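Suppressor of fused family protein (PDB 3K5J) is of unknown function but resembles the N-terminal domain of human Suppressor of fused, which is consistent with a role in protein binding. Local coordinates at residues A[6-11]-A[130-135]; A[39-44]-A[55-60]; A[63-68]-A[136-141]; A[99-104]-A[116-121]. All blocks are in the same frame, centred on the assembly; numbering follows the deposited sequence. Where two conformers were deposited one is given.

Interaction 1: residues A[6-11]-A[130-135]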
loop_
_atom_site.group_PDB
_atom_site.type_symbol
_atom_site.label_atom_id
_atom_site.label_comp_id
_atom_site.label_asym_id
_atom_site.label_seq_id
_atom_site.Cartn_x
_atom_site.Cartn_y
_atom_site.Cartn_z
ATOM N N GLN A 6 12.012 9.385 -10.501
ATOM C CA GLN A 6 11.369 10.482 -11.208
ATOM C C GLN A 6 10.274 9.936 -12.142
ATOM O O GLN A 6 9.232 10.609 -12.312
ATOM C CB GLN A 6 12.384 11.362 -11.930
ATOM C CG GLN A 6 11.746 12.538 -12.687
ATOM C CD GLN A 6 11.032 13.495 -11.789
ATOM O OE1 GLN A 6 11.555 13.904 -10.754
ATOM N NE2 GLN A 6 9.829 13.894 -12.183
ATOM N N THR A 7 10.479 8.769 -12.765
ATOM C CA THR A 7 9.383 8.148 -13.539
ATOM C C THR A 7 8.165 7.865 -12.660
ATOM O O THR A 7 7.044 8.154 -13.065
ATOM C CB THR A 7 9.789 6.907 -14.357
ATOM O OG1 THR A 7 9.930 5.743 -13.528
ATOM C CG2 THR A 7 11.043 7.207 -15.234
ATOM N N VAL A 8 8.384 7.371 -11.455
ATOM C CA VAL A 8 7.283 7.125 -10.528
ATOM C C VAL A 8 6.605 8.441 -10.145
ATOM O O VAL A 8 5.372 8.566 -10.188
ATOM C CB VAL A 8 7.743 6.327 -9.290
ATOM C CG1 VAL A 8 6.641 6.238 -8.209
ATOM C CG2 VAL A 8 8.270 4.936 -9.679
ATOM N N LEU A 9 7.393 9.429 -9.757
ATOM C CA LEU A 9 6.838 10.727 -9.364
ATOM C C LEU A 9 6.004 11.334 -10.488
ATOM O O LEU A 9 4.901 11.822 -10.245
ATOM C CB LEU A 9 7.949 11.688 -8.976
ATOM C CG LEU A 9 7.548 13.120 -8.582
ATOM C CD1 LEU A 9 6.473 13.146 -7.502
ATOM C CD2 LEU A 9 8.794 13.918 -8.217
ATOM N N SER A 10 6.509 11.262 -11.720
ATOM C CA SER A 10 5.770 11.798 -12.885
ATOM C C SER A 10 4.460 11.076 -13.103
ATOM O O SER A 10 3.458 11.682 -13.428
ATOM C CB SER A 10 6.635 11.681 -14.127
ATOM O OG SER A 10 7.689 12.616 -14.060
ATOM N N HIS A 11 4.479 9.753 -12.915
ATOM C CA HIS A 11 3.290 8.924 -13.027
ATOM C C HIS A 11 2.235 9.362 -12.001
ATOM O O HIS A 11 1.058 9.569 -12.320
ATOM C CB HIS A 11 3.671 7.450 -12.847
ATOM C CG HIS A 11 2.509 6.516 -12.897
ATOM N ND1 HIS A 11 1.753 6.308 -14.033
ATOM C CD2 HIS A 11 1.985 5.718 -11.932
ATOM C CE1 HIS A 11 0.821 5.407 -13.761
ATOM N NE2 HIS A 11 0.938 5.038 -12.496
ATOM N N GLU A 130 -2.822 2.102 -12.124
ATOM C CA GLU A 130 -2.337 0.724 -12.094
ATOM C C GLU A 130 -1.052 0.489 -12.893
ATOM O O GLU A 130 -0.177 -0.211 -12.411
ATOM C CB GLU A 130 -3.450 -0.213 -12.587
ATOM C CG GLU A 130 -3.140 -1.707 -12.440
ATOM C CD GLU A 130 -4.020 -2.571 -13.306
ATOM O OE1 GLU A 130 -4.783 -2.029 -14.142
ATOM O OE2 GLU A 130 -3.957 -3.792 -13.100
ATOM N N TYR A 131 -0.994 0.987 -14.133
ATOM C CA TYR A 131 0.149 0.733 -15.022
ATOM C C TYR A 131 0.918 1.973 -15.339
ATOM O O TYR A 131 0.358 2.981 -15.764
ATOM C CB TYR A 131 -0.318 0.116 -16.354
ATOM C CG TYR A 131 -0.512 -1.398 -16.299
ATOM C CD1 TYR A 131 -1.706 -1.995 -15.886
ATOM C CD2 TYR A 131 0.503 -2.248 -16.710
ATOM C CE1 TYR A 131 -1.834 -3.379 -15.845
ATOM C CE2 TYR A 131 0.382 -3.627 -16.641
ATOM C CZ TYR A 131 -0.794 -4.202 -16.225
ATOM O OH TYR A 131 -0.909 -5.593 -16.197
HETATM N N MSE A 132 2.227 1.829 -15.204
HETATM C CA MSE A 132 3.247 2.719 -15.756
HETATM C C MSE A 132 4.380 1.949 -16.447
HETATM O O MSE A 132 5.133 1.301 -15.789
HETATM C CB MSE A 132 3.938 3.387 -14.573
HETATM C CG MSE A 132 5.041 4.347 -14.822
HETATM SE SE MSE A 132 6.152 4.716 -13.331
HETATM C CE MSE A 132 7.276 3.215 -13.061
ATOM N N ASP A 133 4.552 2.053 -17.755
ATOM C CA ASP A 133 5.641 1.280 -18.427
ATOM C C ASP A 133 6.556 0.371 -17.539
ATOM O O ASP A 133 7.426 0.821 -16.784
ATOM C CB ASP A 133 6.526 2.147 -19.295
ATOM C CG ASP A 133 7.302 1.318 -20.307
ATOM O OD1 ASP A 133 6.672 0.491 -20.984
ATOM O OD2 ASP A 133 8.522 1.477 -20.412
ATOM N N ASN A 134 6.334 -0.933 -17.691
ATOM C CA ASN A 134 7.053 -2.045 -16.979
ATOM C C ASN A 134 6.650 -2.290 -15.521
ATOM O O ASN A 134 7.077 -3.311 -14.957
ATOM C CB ASN A 134 8.601 -2.165 -17.118
ATOM C CG ASN A 134 9.057 -2.274 -18.575
ATOM O OD1 ASN A 134 8.551 -3.097 -19.324
ATOM N ND2 ASN A 134 10.032 -1.455 -18.959
ATOM N N VAL A 135 5.773 -1.433 -14.959
ATOM C CA VAL A 135 5.532 -1.478 -13.527
ATOM C C VAL A 135 4.084 -1.237 -13.170
ATOM O O VAL A 135 3.422 -0.369 -13.728
ATOM C CB VAL A 135 6.455 -0.454 -12.813
ATOM C CG1 VAL A 135 6.196 -0.355 -11.340
ATOM C CG2 VAL A 135 7.969 -0.807 -13.061
#
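The selenomethionine side chain of Met132, in the one of its two modelled conformers described here, runs across one face of the imidazole of His11 and ends against the helix carrying it. Its CB sits almost centrally over that face, 3.7 Å from the His11 ring centroid and only 10° off the ring normal, a CH-pi contact. Farther out the chain slides off the ring: SE lies 4.7 Å from the same centroid, 38° from the normal, an oblique sulfur-aromatic type of approach for the selenium. There SE meets the helix backbone, 3.6 Å from Thr7 O. The chain then bends (chi3 75°), placing the methyl against Thr7 and Val8, whose side chains cross that of Met132 at about a right angle. Met132 CE is 3.7 Å from Thr7 OG1 and 3.9 Å from Val8 CG2. The hydroxyl of Thr7 has its polar partner within the helix, Tyr4 O. At the far end of the imidazole, His11 CE1 comes obliquely to 3.2 Å from Tyr131 O, while NE2 is hydrogen-bonded to Leu129 O; that bond helps fix the rotation of the ring. The contact thus joins helix 2-15 to the short edge strand 131-132, which turns back on strand 135-143. Phe137 of that strand stacks on His11 and also touches Val8 and Met132, while Val8 reaches Phe41 of strand 39-43.

Interaction 2: residues A[39-44]-A[55-60]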
loop_
_atom_site.group_PDB
_atom_site.type_symbol
_atom_site.label_atom_id
_atom_site.label_comp_id
_atom_site.label_asym_id
_atom_site.label_seq_id
_atom_site.Cartn_x
_atom_site.Cartn_y
_atom_site.Cartn_z
ATOM N N GLN A 39 12.454 5.436 -2.269
ATOM C CA GLN A 39 11.685 6.579 -1.804
ATOM C C GLN A 39 10.260 6.188 -1.416
ATOM O O GLN A 39 9.742 5.147 -1.804
ATOM C CB GLN A 39 11.574 7.699 -2.849
ATOM C CG GLN A 39 12.886 8.373 -3.158
ATOM C CD GLN A 39 12.733 9.741 -3.789
ATOM O OE1 GLN A 39 12.946 9.905 -4.981
ATOM N NE2 GLN A 39 12.273 10.716 -2.987
ATOM N N VAL A 40 9.632 7.068 -0.638
ATOM C CA VAL A 40 8.173 7.074 -0.486
ATOM C C VAL A 40 7.707 8.445 -0.958
ATOM O O VAL A 40 8.323 9.467 -0.629
ATOM C CB VAL A 40 7.735 6.795 0.978
ATOM C CG1 VAL A 40 6.237 7.076 1.224
ATOM C CG2 VAL A 40 8.103 5.325 1.316
ATOM N N PHE A 41 6.628 8.454 -1.703
ATOM C CA PHE A 41 5.946 9.692 -2.120
ATOM C C PHE A 41 4.630 9.817 -1.383
ATOM O O PHE A 41 3.931 8.836 -1.212
ATOM C CB PHE A 41 5.699 9.712 -3.637
ATOM C CG PHE A 41 6.971 9.797 -4.434
ATOM C CD1 PHE A 41 7.729 10.959 -4.402
ATOM C CD2 PHE A 41 7.424 8.721 -5.209
ATOM C CE1 PHE A 41 8.914 11.035 -5.128
ATOM C CE2 PHE A 41 8.608 8.810 -5.949
ATOM C CZ PHE A 41 9.366 9.939 -5.899
ATOM N N GLN A 42 4.326 11.035 -0.929
ATOM C CA GLN A 42 3.112 11.374 -0.196
ATOM C C GLN A 42 2.283 12.338 -1.048
ATOM O O GLN A 42 2.733 13.472 -1.327
ATOM C CB GLN A 42 3.492 12.044 1.107
ATOM C CG GLN A 42 2.359 12.520 1.974
ATOM C CD GLN A 42 2.830 13.510 3.000
ATOM O OE1 GLN A 42 3.419 14.545 2.633
ATOM N NE2 GLN A 42 2.545 13.249 4.268
ATOM N N VAL A 43 1.097 11.895 -1.451
ATOM C CA VAL A 43 0.161 12.712 -2.184
ATOM C C VAL A 43 -0.711 13.416 -1.118
ATOM O O VAL A 43 -1.409 12.750 -0.344
ATOM C CB VAL A 43 -0.699 11.905 -3.164
ATOM C CG1 VAL A 43 -1.570 12.834 -4.012
ATOM C CG2 VAL A 43 0.174 10.977 -4.051
ATOM N N ILE A 44 -0.614 14.727 -1.082
ATOM C CA ILE A 44 -1.209 15.537 -0.034
ATOM C C ILE A 44 -2.618 15.946 -0.434
ATOM O O ILE A 44 -2.837 16.435 -1.547
ATOM C CB ILE A 44 -0.332 16.785 0.184
ATOM C CG1 ILE A 44 1.052 16.368 0.681
ATOM C CG2 ILE A 44 -0.958 17.761 1.196
ATOM C CD1 ILE A 44 2.154 17.430 0.435
ATOM N N VAL A 55 3.117 6.155 -1.357
ATOM C CA VAL A 55 3.436 5.274 -2.458
ATOM C C VAL A 55 4.934 4.915 -2.431
ATOM O O VAL A 55 5.780 5.794 -2.274
ATOM C CB VAL A 55 3.116 5.922 -3.848
ATOM C CG1 VAL A 55 3.371 4.883 -4.980
ATOM C CG2 VAL A 55 1.693 6.538 -3.875
ATOM N N SER A 56 5.268 3.632 -2.569
ATOM C CA SER A 56 6.663 3.230 -2.664
ATOM C C SER A 56 7.292 3.584 -4.008
ATOM O O SER A 56 6.590 3.612 -5.029
ATOM C CB SER A 56 6.803 1.745 -2.403
ATOM O OG SER A 56 6.253 0.914 -3.430
ATOM N N SER A 57 8.616 3.707 -4.009
ATOM C CA SER A 57 9.348 3.895 -5.251
ATOM C C SER A 57 10.725 3.259 -5.174
ATOM O O SER A 57 11.612 3.741 -4.444
ATOM C CB SER A 57 9.503 5.406 -5.542
ATOM O OG SER A 57 10.148 5.634 -6.801
ATOM N N GLY A 58 10.879 2.173 -5.904
ATOM C CA GLY A 58 12.163 1.489 -6.008
ATOM C C GLY A 58 12.001 -0.026 -6.051
ATOM O O GLY A 58 12.820 -0.744 -6.627
ATOM N N ILE A 59 10.937 -0.533 -5.443
ATOM C CA ILE A 59 10.660 -1.974 -5.408
ATOM C C ILE A 59 10.404 -2.475 -6.819
ATOM O O ILE A 59 10.760 -3.592 -7.172
ATOM C CB ILE A 59 9.440 -2.296 -4.452
ATOM C CG1 ILE A 59 9.749 -1.883 -2.998
ATOM C CG2 ILE A 59 9.017 -3.764 -4.616
ATOM C CD1 ILE A 59 8.589 -1.852 -2.062
ATOM N N GLY A 60 9.819 -1.614 -7.651
ATOM C CA GLY A 60 9.410 -2.044 -8.989
ATOM C C GLY A 60 10.552 -2.378 -9.929
ATOM O O GLY A 60 10.370 -3.155 -10.852
#
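Phe41 leans over the neighbouring strand so that its ring meets Ser57, two residues beyond its own bridge partner, Val55. CB begins the path, 4.1 Å from Val55 O. With CG beside the backbone N and anti to the carbonyl carbon (chi1 -67°), the ring is carried along the strand pair, CD2 approaching the methylene of Ser57. Contact is closest at CE2, which lies 3.5 Å from Ser57 CB and 3.6 Å from Ser57 OG, an oblique approach. At the tip, CZ leaves the hairpin and packs on Leu9 of helix 2-15, while Val8 of the same helix touches both Phe41 and Ser57. Beneath the ring the backbones are antiparallel. Phe41 and Val55 form a hydrogen-bonded pair, with Phe41 N to Val55 O and Val55 N to Phe41 O both at 2.8 Å. Between the bonded pairs, Val40 CA makes a bent CA-H...O contact with Val55 O, 3.2 Å away. Gln39 and Ser57 close the next pair less evenly: Gln39 N to Ser57 O is nearly straight, whereas Ser57 N to Gln39 O is bent to 133° and its donor is tilted 31° from the carbonyl plane. These four bonds satisfy the facing N-H and C=O groups, while the outer edges pair with neighbouring strands. Ser57 OG, beside the ring, bonds to Asn5 OD1 of helix 2-15; Ser56 OG, on the other face, is satisfied by Glu66 and Phe67 of strand 65-71.

Interaction 3: residues A[63-68]-A[136-141]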
loop_
_atom_site.group_PDB
_atom_site.type_symbol
_atom_site.label_atom_id
_atom_site.label_comp_id
_atom_site.label_asym_id
_atom_site.label_seq_id
_atom_site.Cartn_x
_atom_site.Cartn_y
_atom_site.Cartn_z
ATOM N N LEU A 63 10.832 -6.133 -8.596
ATOM C CA LEU A 63 9.612 -6.922 -8.421
ATOM C C LEU A 63 8.581 -6.711 -9.541
ATOM O O LEU A 63 7.687 -7.546 -9.740
ATOM C CB LEU A 63 8.978 -6.538 -7.070
ATOM C CG LEU A 63 7.991 -7.452 -6.423
ATOM C CD1 LEU A 63 8.722 -8.731 -6.033
ATOM C CD2 LEU A 63 7.326 -6.797 -5.205
ATOM N N GLY A 64 8.658 -5.567 -10.220
ATOM C CA GLY A 64 7.680 -5.225 -11.236
ATOM C C GLY A 64 6.420 -4.485 -10.746
ATOM O O GLY A 64 5.502 -4.194 -11.518
ATOM N N GLN A 65 6.401 -4.176 -9.441
ATOM C CA GLN A 65 5.291 -3.441 -8.852
ATOM C C GLN A 65 5.795 -2.600 -7.657
ATOM O O GLN A 65 6.800 -2.927 -7.035
ATOM C CB GLN A 65 4.111 -4.336 -8.436
ATOM C CG GLN A 65 4.547 -5.524 -7.564
ATOM C CD GLN A 65 4.495 -6.859 -8.251
ATOM O OE1 GLN A 65 4.470 -6.930 -9.481
ATOM N NE2 GLN A 65 4.529 -7.932 -7.462
ATOM N N GLU A 66 5.037 -1.544 -7.418
ATOM C CA GLU A 66 5.098 -0.721 -6.220
ATOM C C GLU A 66 3.800 -0.897 -5.443
ATOM O O GLU A 66 2.842 -1.503 -5.949
ATOM C CB GLU A 66 5.244 0.748 -6.584
ATOM C CG GLU A 66 6.473 1.110 -7.391
ATOM C CD GLU A 66 7.831 0.943 -6.740
ATOM O OE1 GLU A 66 7.896 0.685 -5.516
ATOM O OE2 GLU A 66 8.856 1.054 -7.487
ATOM N N PHE A 67 3.767 -0.328 -4.234
ATOM C CA PHE A 67 2.644 -0.493 -3.319
ATOM C C PHE A 67 2.226 0.871 -2.758
ATOM O O PHE A 67 3.066 1.763 -2.567
ATOM C CB PHE A 67 3.037 -1.419 -2.173
ATOM C CG PHE A 67 3.458 -2.790 -2.631
ATOM C CD1 PHE A 67 2.493 -3.729 -2.994
ATOM C CD2 PHE A 67 4.777 -3.095 -2.852
ATOM C CE1 PHE A 67 2.871 -4.957 -3.464
ATOM C CE2 PHE A 67 5.143 -4.334 -3.371
ATOM C CZ PHE A 67 4.200 -5.253 -3.680
ATOM N N PHE A 68 0.945 1.045 -2.440
ATOM C CA PHE A 68 0.506 2.269 -1.803
ATOM C C PHE A 68 -0.522 2.024 -0.714
ATOM O O PHE A 68 -1.277 1.043 -0.742
ATOM C CB PHE A 68 -0.036 3.304 -2.826
ATOM C CG PHE A 68 -1.246 2.880 -3.555
ATOM C CD1 PHE A 68 -2.507 3.182 -3.029
ATOM C CD2 PHE A 68 -1.173 2.235 -4.761
ATOM C CE1 PHE A 68 -3.660 2.778 -3.685
ATOM C CE2 PHE A 68 -2.330 1.859 -5.420
ATOM C CZ PHE A 68 -3.574 2.116 -4.891
ATOM N N ARG A 136 3.596 -1.999 -12.202
ATOM C CA ARG A 136 2.249 -1.808 -11.719
ATOM C C ARG A 136 2.214 -1.254 -10.304
ATOM O O ARG A 136 3.199 -1.329 -9.588
ATOM C CB ARG A 136 1.561 -3.157 -11.755
ATOM C CG ARG A 136 1.420 -3.714 -13.183
ATOM C CD ARG A 136 0.884 -5.137 -13.181
ATOM N NE ARG A 136 -0.552 -5.149 -12.966
ATOM C CZ ARG A 136 -1.250 -6.276 -12.791
ATOM N NH1 ARG A 136 -0.656 -7.469 -12.698
ATOM N NH2 ARG A 136 -2.548 -6.199 -12.691
ATOM N N PHE A 137 1.088 -0.657 -9.935
ATOM C CA PHE A 137 0.875 -0.049 -8.614
ATOM C C PHE A 137 -0.273 -0.756 -7.922
ATOM O O PHE A 137 -1.427 -0.688 -8.370
ATOM C CB PHE A 137 0.577 1.445 -8.762
ATOM C CG PHE A 137 1.822 2.220 -9.146
ATOM C CD1 PHE A 137 2.296 2.223 -10.452
ATOM C CD2 PHE A 137 2.523 2.910 -8.183
ATOM C CE1 PHE A 137 3.491 2.803 -10.759
ATOM C CE2 PHE A 137 3.723 3.540 -8.506
ATOM C CZ PHE A 137 4.184 3.503 -9.802
ATOM N N PHE A 138 0.071 -1.478 -6.870
ATOM C CA PHE A 138 -0.882 -2.261 -6.099
ATOM C C PHE A 138 -1.228 -1.587 -4.777
ATOM O O PHE A 138 -0.403 -0.936 -4.147
ATOM C CB PHE A 138 -0.361 -3.706 -5.827
ATOM C CG PHE A 138 -0.168 -4.555 -7.049
ATOM C CD1 PHE A 138 -0.833 -4.313 -8.232
ATOM C CD2 PHE A 138 0.758 -5.567 -7.016
ATOM C CE1 PHE A 138 -0.640 -5.149 -9.312
ATOM C CE2 PHE A 138 0.978 -6.384 -8.130
ATOM C CZ PHE A 138 0.272 -6.143 -9.270
ATOM N N TRP A 139 -2.465 -1.817 -4.345
ATOM C CA TRP A 139 -3.047 -1.237 -3.137
ATOM C C TRP A 139 -2.873 -2.161 -1.943
ATOM O O TRP A 139 -3.221 -3.345 -1.984
ATOM C CB TRP A 139 -4.527 -1.018 -3.415
ATOM C CG TRP A 139 -5.341 -0.455 -2.349
ATOM C CD1 TRP A 139 -4.940 0.373 -1.359
ATOM C CD2 TRP A 139 -6.757 -0.555 -2.237
ATOM N NE1 TRP A 139 -6.008 0.779 -0.602
ATOM C CE2 TRP A 139 -7.142 0.223 -1.125
ATOM C CE3 TRP A 139 -7.743 -1.235 -2.946
ATOM C CZ2 TRP A 139 -8.470 0.361 -0.738
ATOM C CZ3 TRP A 139 -9.054 -1.122 -2.552
ATOM C CH2 TRP A 139 -9.404 -0.329 -1.470
ATOM N N LEU A 140 -2.277 -1.629 -0.886
ATOM C CA LEU A 140 -2.212 -2.288 0.412
ATOM C C LEU A 140 -3.512 -1.968 1.199
ATOM O O LEU A 140 -3.614 -0.934 1.850
ATOM C CB LEU A 140 -0.974 -1.816 1.154
ATOM C CG LEU A 140 0.374 -2.217 0.563
ATOM C CD1 LEU A 140 1.524 -1.525 1.245
ATOM C CD2 LEU A 140 0.541 -3.722 0.523
ATOM N N LEU A 141 -4.475 -2.873 1.107
ATOM C CA LEU A 141 -5.793 -2.678 1.693
ATOM C C LEU A 141 -5.792 -3.261 3.120
ATOM O O LEU A 141 -5.572 -4.465 3.282
ATOM C CB LEU A 141 -6.828 -3.415 0.838
ATOM C CG LEU A 141 -8.223 -3.618 1.436
ATOM C CD1 LEU A 141 -8.831 -2.268 1.836
ATOM C CD2 LEU A 141 -9.099 -4.384 0.438
#
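Arg136 opens the pairing with strand 65-68 through its backbone, N donating to Gly64 O (3.0 Å) and O accepting from Glu66 N. Its side chain turns away, NH2 forming a salt bridge with Glu130 while Phe138 CE1 lies over the guanidinium face. Phe137 stands alongside Glu66, both pointing the same way, and its CE2 is 3.7 Å from Glu66 CB. Phe138 N gives a nearly straight bond (177°) to Glu66 O, and Phe138 O receives Phe68 N. Its ring crosses Gln65, whose CD is 3.6 Å from Phe138 CE2; Phe67 CE1 comes to the edge of that ring. At Trp139 the Phe68 ring lies almost parallel to the five-membered ring of the indole (planes 10° apart) but slid aside, so they barely overlap, with Phe68 CE1 3.6 Å from Trp139 CD1. Phe68 CG is wedged between backbone N and carbonyl carbon (chi1 64°), which swings the ring over Trp139 CA. Leu140 ends the run: N bonds to Phe68 O, and CD1 packs 3.7 Å from Phe67 CB. Five such backbone bonds in parallel register make this the central parallel strand pair of a mixed, otherwise antiparallel beta sheet in a Sufu-like domain.

Interaction 4: residues A[99-104]-A[116-121]. With SO4 (sulfate ion), chain E.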
loop_
_atom_site.group_PDB
_atom_site.type_symbol
_atom_site.label_atom_id
_atom_site.label_comp_id
_atom_site.label_asym_id
_atom_site.label_seq_id
_atom_site.Cartn_x
_atom_site.Cartn_y
_atom_site.Cartn_z
ATOM N N GLY A 99 -2.902 -10.719 -4.273
ATOM C CA GLY A 99 -3.647 -11.719 -3.532
ATOM C C GLY A 99 -2.940 -12.246 -2.312
ATOM O O GLY A 99 -3.523 -13.015 -1.560
ATOM N N LYS A 100 -1.697 -11.835 -2.086
ATOM C CA LYS A 100 -1.024 -12.212 -0.848
ATOM C C LYS A 100 -1.409 -11.219 0.255
ATOM O O LYS A 100 -1.694 -10.053 0.004
ATOM C CB LYS A 100 0.491 -12.268 -1.026
ATOM C CG LYS A 100 1.044 -13.277 -2.029
ATOM C CD LYS A 100 0.756 -14.691 -1.537
ATOM C CE LYS A 100 1.490 -15.676 -2.370
ATOM N NZ LYS A 100 1.233 -17.096 -1.835
ATOM N N THR A 101 -1.361 -11.707 1.484
ATOM C CA THR A 101 -1.454 -10.849 2.652
ATOM C C THR A 101 -0.075 -10.536 3.189
ATOM O O THR A 101 0.876 -11.328 3.052
ATOM C CB THR A 101 -2.305 -11.433 3.773
ATOM O OG1 THR A 101 -1.777 -12.689 4.205
ATOM C CG2 THR A 101 -3.743 -11.609 3.358
ATOM N N VAL A 102 0.004 -9.355 3.790
ATOM C CA VAL A 102 1.210 -8.820 4.377
ATOM C C VAL A 102 0.970 -8.608 5.860
ATOM O O VAL A 102 0.072 -7.869 6.222
ATOM C CB VAL A 102 1.602 -7.450 3.754
ATOM C CG1 VAL A 102 2.808 -6.884 4.503
ATOM C CG2 VAL A 102 1.836 -7.577 2.287
ATOM N N ASN A 103 1.745 -9.267 6.720
ATOM C CA ASN A 103 1.703 -9.033 8.152
ATOM C C ASN A 103 2.577 -7.833 8.447
ATOM O O ASN A 103 3.794 -7.883 8.257
ATOM C CB ASN A 103 2.174 -10.293 8.926
ATOM C CG ASN A 103 1.942 -10.191 10.421
ATOM O OD1 ASN A 103 1.775 -9.081 11.002
ATOM N ND2 ASN A 103 1.927 -11.381 11.082
ATOM N N ILE A 104 1.972 -6.746 8.916
ATOM C CA ILE A 104 2.677 -5.510 9.219
ATOM C C ILE A 104 3.500 -5.620 10.490
ATOM O O ILE A 104 4.440 -4.836 10.696
ATOM C CB ILE A 104 1.631 -4.335 9.338
ATOM C CG1 ILE A 104 0.755 -4.306 8.087
ATOM C CG2 ILE A 104 2.273 -2.987 9.628
ATOM C CD1 ILE A 104 -0.470 -3.361 8.231
ATOM N N HIS A 116 -2.758 -6.382 9.086
ATOM C CA HIS A 116 -2.442 -6.982 7.800
ATOM C C HIS A 116 -2.961 -6.121 6.669
ATOM O O HIS A 116 -4.014 -5.512 6.790
ATOM C CB HIS A 116 -3.084 -8.375 7.653
ATOM C CG HIS A 116 -2.666 -9.357 8.691
ATOM N ND1 HIS A 116 -3.286 -9.399 9.917
ATOM C CD2 HIS A 116 -1.713 -10.331 8.693
ATOM C CE1 HIS A 116 -2.730 -10.365 10.635
ATOM N NE2 HIS A 116 -1.779 -10.947 9.920
ATOM N N PHE A 117 -2.283 -6.215 5.536
ATOM C CA PHE A 117 -2.792 -5.726 4.257
ATOM C C PHE A 117 -3.059 -6.903 3.338
ATOM O O PHE A 117 -2.365 -7.887 3.396
ATOM C CB PHE A 117 -1.745 -4.856 3.542
ATOM C CG PHE A 117 -1.323 -3.592 4.276
ATOM C CD1 PHE A 117 -2.246 -2.588 4.595
ATOM C CD2 PHE A 117 0.020 -3.341 4.518
ATOM C CE1 PHE A 117 -1.844 -1.415 5.177
ATOM C CE2 PHE A 117 0.421 -2.173 5.115
ATOM C CZ PHE A 117 -0.514 -1.207 5.448
ATOM N N LEU A 118 -4.051 -6.740 2.493
ATOM C CA LEU A 118 -4.266 -7.583 1.323
ATOM C C LEU A 118 -3.795 -6.840 0.078
ATOM O O LEU A 118 -4.253 -5.730 -0.190
ATOM C CB LEU A 118 -5.729 -7.922 1.140
ATOM C CG LEU A 118 -6.143 -8.765 -0.087
ATOM C CD1 LEU A 118 -5.432 -10.136 -0.091
ATOM C CD2 LEU A 118 -7.674 -8.872 -0.252
ATOM N N ILE A 119 -2.834 -7.421 -0.629
ATOM C CA ILE A 119 -2.265 -6.799 -1.856
ATOM C C ILE A 119 -3.343 -6.914 -2.933
ATOM O O ILE A 119 -3.742 -8.021 -3.316
ATOM C CB ILE A 119 -0.941 -7.442 -2.292
ATOM C CG1 ILE A 119 0.119 -7.290 -1.181
ATOM C CG2 ILE A 119 -0.490 -6.800 -3.596
ATOM C CD1 ILE A 119 1.413 -8.005 -1.396
ATOM N N SER A 120 -3.833 -5.765 -3.361
ATOM C CA SER A 120 -4.999 -5.645 -4.220
ATOM C C SER A 120 -4.780 -4.802 -5.467
ATOM O O SER A 120 -3.880 -3.958 -5.501
ATOM C CB SER A 120 -6.142 -5.036 -3.415
ATOM O OG SER A 120 -6.416 -5.781 -2.236
ATOM N N LEU A 121 -5.623 -5.008 -6.471
ATOM C CA LEU A 121 -5.659 -4.077 -7.582
ATOM C C LEU A 121 -6.152 -2.718 -7.058
ATOM O O LEU A 121 -6.846 -2.653 -6.032
ATOM C CB LEU A 121 -6.560 -4.587 -8.690
ATOM C CG LEU A 121 -6.090 -5.821 -9.418
ATOM C CD1 LEU A 121 -7.154 -6.380 -10.359
ATOM C CD2 LEU A 121 -4.725 -5.592 -10.141
HETATM S S SO4 E . 0.973 -14.240 8.927
HETATM O O1 SO4 E . 0.424 -14.934 10.106
HETATM O O2 SO4 E . 1.146 -15.284 7.931
HETATM O O3 SO4 E . -0.037 -13.227 8.483
HETATM O O4 SO4 E . 2.298 -13.687 9.265
#
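The phenyl ring of Phe117 carries Ile104 on one face: CD1 stands 3.5 Å from the ring centroid, 16° off the normal, in a CH-pi contact, while Val102 CB lies at the edge near the ring plane. On the opposite face of the strand pair, the imidazole of His116 has a sulfate oxygen at its edge. His116 NE2 reaches sulfate O3 at 3.2 Å, but at 120° this bond is bent and weak. Asn103 makes the firmer grip, ND2 to sulfate O4 at 3.0 Å and 168°; its CG, set anti to the backbone N, extends the amide beside the histidine to meet the ion. Arg148 NH2 also binds the sulfate, probably acquired during crystallisation, and Asn103 OD1 is tied to Gly105 N. Between these two faces, the backbones of Val102 and Phe117 form an antiparallel hydrogen-bonded pair, Val102 N to Phe117 O 2.8 Å and Phe117 N to Val102 O 3.0 Å. Farther along, Ile119 N bonds to Lys100 O at 2.9 Å and Gly99 N to Ile119 O at 3.0 Å. Ile119 CD1 packs 3.7 Å from Val102 CG2, extending the apolar side begun by Phe117. That side meets helix 77-91, where Val102 touches Leu85 and Phe117 touches Thr81. Leu118, pointing the other way, packs on Phe163 of helix 156-166, and strand 116-120 continues the sheet by pairing antiparallel with strand 135-143.

All four contacts reach one mixed sheet. Along the chain interaction 2 closes first, in series with interaction 3; interaction 4 is nested within the loop closed by interaction 3, and both interactions 2 and 4 lie inside the loop closed by interaction 1, whose segments alternate with those of interaction 3. Interaction 3 occupies the middle, its centre about 10 Å from the centres of interactions 2 and 4, which are about 17 Å apart and on opposite sides of the chain's centre. Strand 135-143 links interactions 1, 3 and 4, while strands 52-57 and 65-71 join interactions 2 and 3. Helix 2-15 packs on the hairpin face bearing Phe41 and Ser57, bringing the N-terminal helix onto the same sheet.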